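Local coordinates for dihydropyrimidinase (Brevibacillus agri, PDB 3SFW), which probably hydrolyses the cyclic amide bond of dihydropyrimidines at a two-zinc centre, at residues F280-V286 and F321-E326. Sequence-based numbering, arbitrary orientation.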
loop_
_atom_site.group_PDB
_atom_site.type_symbol
_atom_site.label_atom_id
_atom_site.label_comp_id
_atom_site.label_asym_id
_atom_site.label_seq_id
_atom_site.Cartn_x
_atom_site.Cartn_y
_atom_site.Cartn_z
ATOM N N PHE A 280 17.019 -33.625 -18.039
ATOM C CA PHE A 280 17.759 -32.357 -18.185
ATOM C C PHE A 280 17.033 -31.320 -19.022
ATOM O O PHE A 280 17.597 -30.208 -19.238
ATOM C CB PHE A 280 19.156 -32.608 -18.769
ATOM C CG PHE A 280 20.160 -31.490 -18.503
ATOM C CD1 PHE A 280 20.402 -31.046 -17.214
ATOM C CD2 PHE A 280 20.782 -30.839 -19.568
ATOM C CE1 PHE A 280 21.339 -29.998 -16.960
ATOM C CE2 PHE A 280 21.714 -29.760 -19.324
ATOM C CZ PHE A 280 21.970 -29.359 -18.011
ATOM N N GLU A 281 15.817 -31.629 -19.500
ATOM C CA GLU A 281 15.112 -30.697 -20.420
ATOM C C GLU A 281 14.862 -29.348 -19.759
ATOM O O GLU A 281 14.813 -28.301 -20.445
ATOM C CB GLU A 281 13.773 -31.255 -20.934
ATOM C CG GLU A 281 13.915 -32.346 -21.964
ATOM C CD GLU A 281 14.180 -31.831 -23.384
ATOM O OE1 GLU A 281 13.420 -30.986 -23.901
ATOM O OE2 GLU A 281 15.066 -32.409 -24.038
ATOM N N GLY A 282 14.771 -29.378 -18.433
ATOM C CA GLY A 282 14.578 -28.174 -17.616
ATOM C C GLY A 282 15.671 -27.124 -17.885
ATOM O O GLY A 282 15.418 -25.922 -17.709
ATOM N N ALA A 283 16.875 -27.575 -18.263
ATOM C CA ALA A 283 18.016 -26.638 -18.485
ATOM C C ALA A 283 17.733 -25.693 -19.655
ATOM O O ALA A 283 18.287 -24.581 -19.719
ATOM C CB ALA A 283 19.309 -27.387 -18.731
ATOM N N LYS A 284 16.874 -26.120 -20.570
ATOM C CA LYS A 284 16.420 -25.226 -21.663
ATOM C C LYS A 284 15.769 -23.930 -21.147
ATOM O O LYS A 284 15.740 -22.915 -21.874
ATOM C CB LYS A 284 15.413 -25.951 -22.525
ATOM C CG LYS A 284 16.041 -27.058 -23.390
ATOM C CD LYS A 284 14.952 -27.791 -24.195
ATOM C CE LYS A 284 15.568 -28.709 -25.237
ATOM N NZ LYS A 284 14.520 -29.505 -25.999
ATOM N N TYR A 285 15.216 -23.991 -19.934
ATOM C CA TYR A 285 14.436 -22.863 -19.384
ATOM C C TYR A 285 15.181 -22.131 -18.286
ATOM O O TYR A 285 14.577 -21.344 -17.543
ATOM C CB TYR A 285 13.070 -23.370 -18.834
ATOM C CG TYR A 285 12.242 -23.955 -19.941
ATOM C CD1 TYR A 285 11.424 -23.130 -20.717
ATOM C CD2 TYR A 285 12.394 -25.312 -20.326
ATOM C CE1 TYR A 285 10.732 -23.633 -21.824
ATOM C CE2 TYR A 285 11.673 -25.832 -21.416
ATOM C CZ TYR A 285 10.850 -24.967 -22.168
ATOM O OH TYR A 285 10.159 -25.412 -23.289
ATOM N N VAL A 286 16.485 -22.394 -18.174
ATOM C CA VAL A 286 17.303 -21.743 -17.134
ATOM C C VAL A 286 17.816 -20.374 -17.665
ATOM O O VAL A 286 18.468 -20.313 -18.681
ATOM C CB VAL A 286 18.520 -22.649 -16.752
ATOM C CG1 VAL A 286 19.604 -21.827 -15.980
ATOM C CG2 VAL A 286 18.008 -23.817 -15.898
ATOM N N PHE A 321 21.184 -26.436 -26.285
ATOM C CA PHE A 321 20.927 -27.454 -25.291
ATOM C C PHE A 321 22.082 -28.456 -25.289
ATOM O O PHE A 321 22.638 -28.767 -24.232
ATOM C CB PHE A 321 19.652 -28.194 -25.651
ATOM C CG PHE A 321 19.252 -29.224 -24.610
ATOM C CD1 PHE A 321 19.176 -28.886 -23.274
ATOM C CD2 PHE A 321 18.972 -30.534 -24.983
ATOM C CE1 PHE A 321 18.786 -29.818 -22.311
ATOM C CE2 PHE A 321 18.562 -31.464 -24.026
ATOM C CZ PHE A 321 18.475 -31.105 -22.700
ATOM N N SER A 322 22.455 -28.918 -26.474
ATOM C CA SER A 322 23.603 -29.823 -26.583
ATOM C C SER A 322 24.916 -29.045 -26.418
ATOM O O SER A 322 25.139 -27.978 -27.061
ATOM C CB SER A 322 23.584 -30.571 -27.920
ATOM O OG SER A 322 24.787 -31.291 -28.103
ATOM N N GLY A 323 25.779 -29.547 -25.550
ATOM C CA GLY A 323 27.084 -28.941 -25.386
ATOM C C GLY A 323 27.059 -27.793 -24.387
ATOM O O GLY A 323 27.727 -27.858 -23.338
ATOM N N GLN A 324 26.287 -26.735 -24.696
ATOM C CA GLN A 324 26.395 -25.529 -23.925
ATOM C C GLN A 324 25.560 -25.625 -22.659
ATOM O O GLN A 324 26.089 -25.489 -21.573
ATOM C CB GLN A 324 25.989 -24.296 -24.770
ATOM C CG GLN A 324 27.024 -24.007 -25.852
ATOM C CD GLN A 324 26.689 -22.765 -26.624
ATOM O OE1 GLN A 324 25.677 -22.721 -27.339
ATOM N NE2 GLN A 324 27.524 -21.740 -26.489
ATOM N N LYS A 325 24.254 -25.886 -22.779
ATOM C CA LYS A 325 23.487 -26.006 -21.554
ATOM C C LYS A 325 24.047 -27.192 -20.717
ATOM O O LYS A 325 24.018 -27.149 -19.490
ATOM C CB LYS A 325 21.980 -26.245 -21.809
ATOM C CG LYS A 325 21.187 -25.001 -22.365
ATOM C CD LYS A 325 21.018 -23.894 -21.303
ATOM C CE LYS A 325 20.234 -22.661 -21.873
ATOM N NZ LYS A 325 20.019 -21.674 -20.781
ATOM N N GLU A 326 24.577 -28.199 -21.414
ATOM C CA GLU A 326 25.163 -29.396 -20.761
ATOM C C GLU A 326 26.397 -29.119 -19.913
ATOM O O GLU A 326 26.754 -29.929 -19.054
ATOM C CB GLU A 326 25.478 -30.471 -21.808
ATOM C CG GLU A 326 24.248 -30.993 -22.562
ATOM C CD GLU A 326 24.609 -32.206 -23.427
ATOM O OE1 GLU A 326 25.300 -32.024 -24.471
ATOM O OE2 GLU A 326 24.330 -33.340 -22.964
#
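The 3-10 turn 281-284 and the short, poorly hydrogen-bonded helix 321-325 come together with CA of Ala-283 6.3 Å from CA of Lys-325 and CA of Lys-284 6.2 Å from CA of Phe-321. A chi1 of -176° sets CG of Phe-321 opposite its backbone N and carries the ring to the turn, CE1 against Phe-280 CD2. The extended Lys-284 chain crosses one face of the Phe-321 ring, CE 3.9 Å from the centroid in a CH-pi contact. Lys-284 NZ adds a cation-pi interaction, 5.0 Å from that centroid, and a salt bridge to Glu-281 OE1. At the ring edge, Phe-321 CE1 meets Phe-280 O at 3.3 Å. The two phenylalanine planes are 26° apart, offset so far that little of one ring lies over the other. Replacing Phe-321 with an alanine would probably strip the Lys-284 methylenes of their aromatic face and open a gap beside Phe-280. Lys-325, bent at chi2, passes CD 3.2 Å from Ala-283 O; its buried NZ lies 2.9 Å from Val-286 O and donates hydrogen bonds to Pro-336 O and Gly-338 O. With the Val-286 side chain about 12 Å from a zinc ion, the contact joins the loop between helices 265-269 and 295-305 to helix 321-325, which follows strand 311-312.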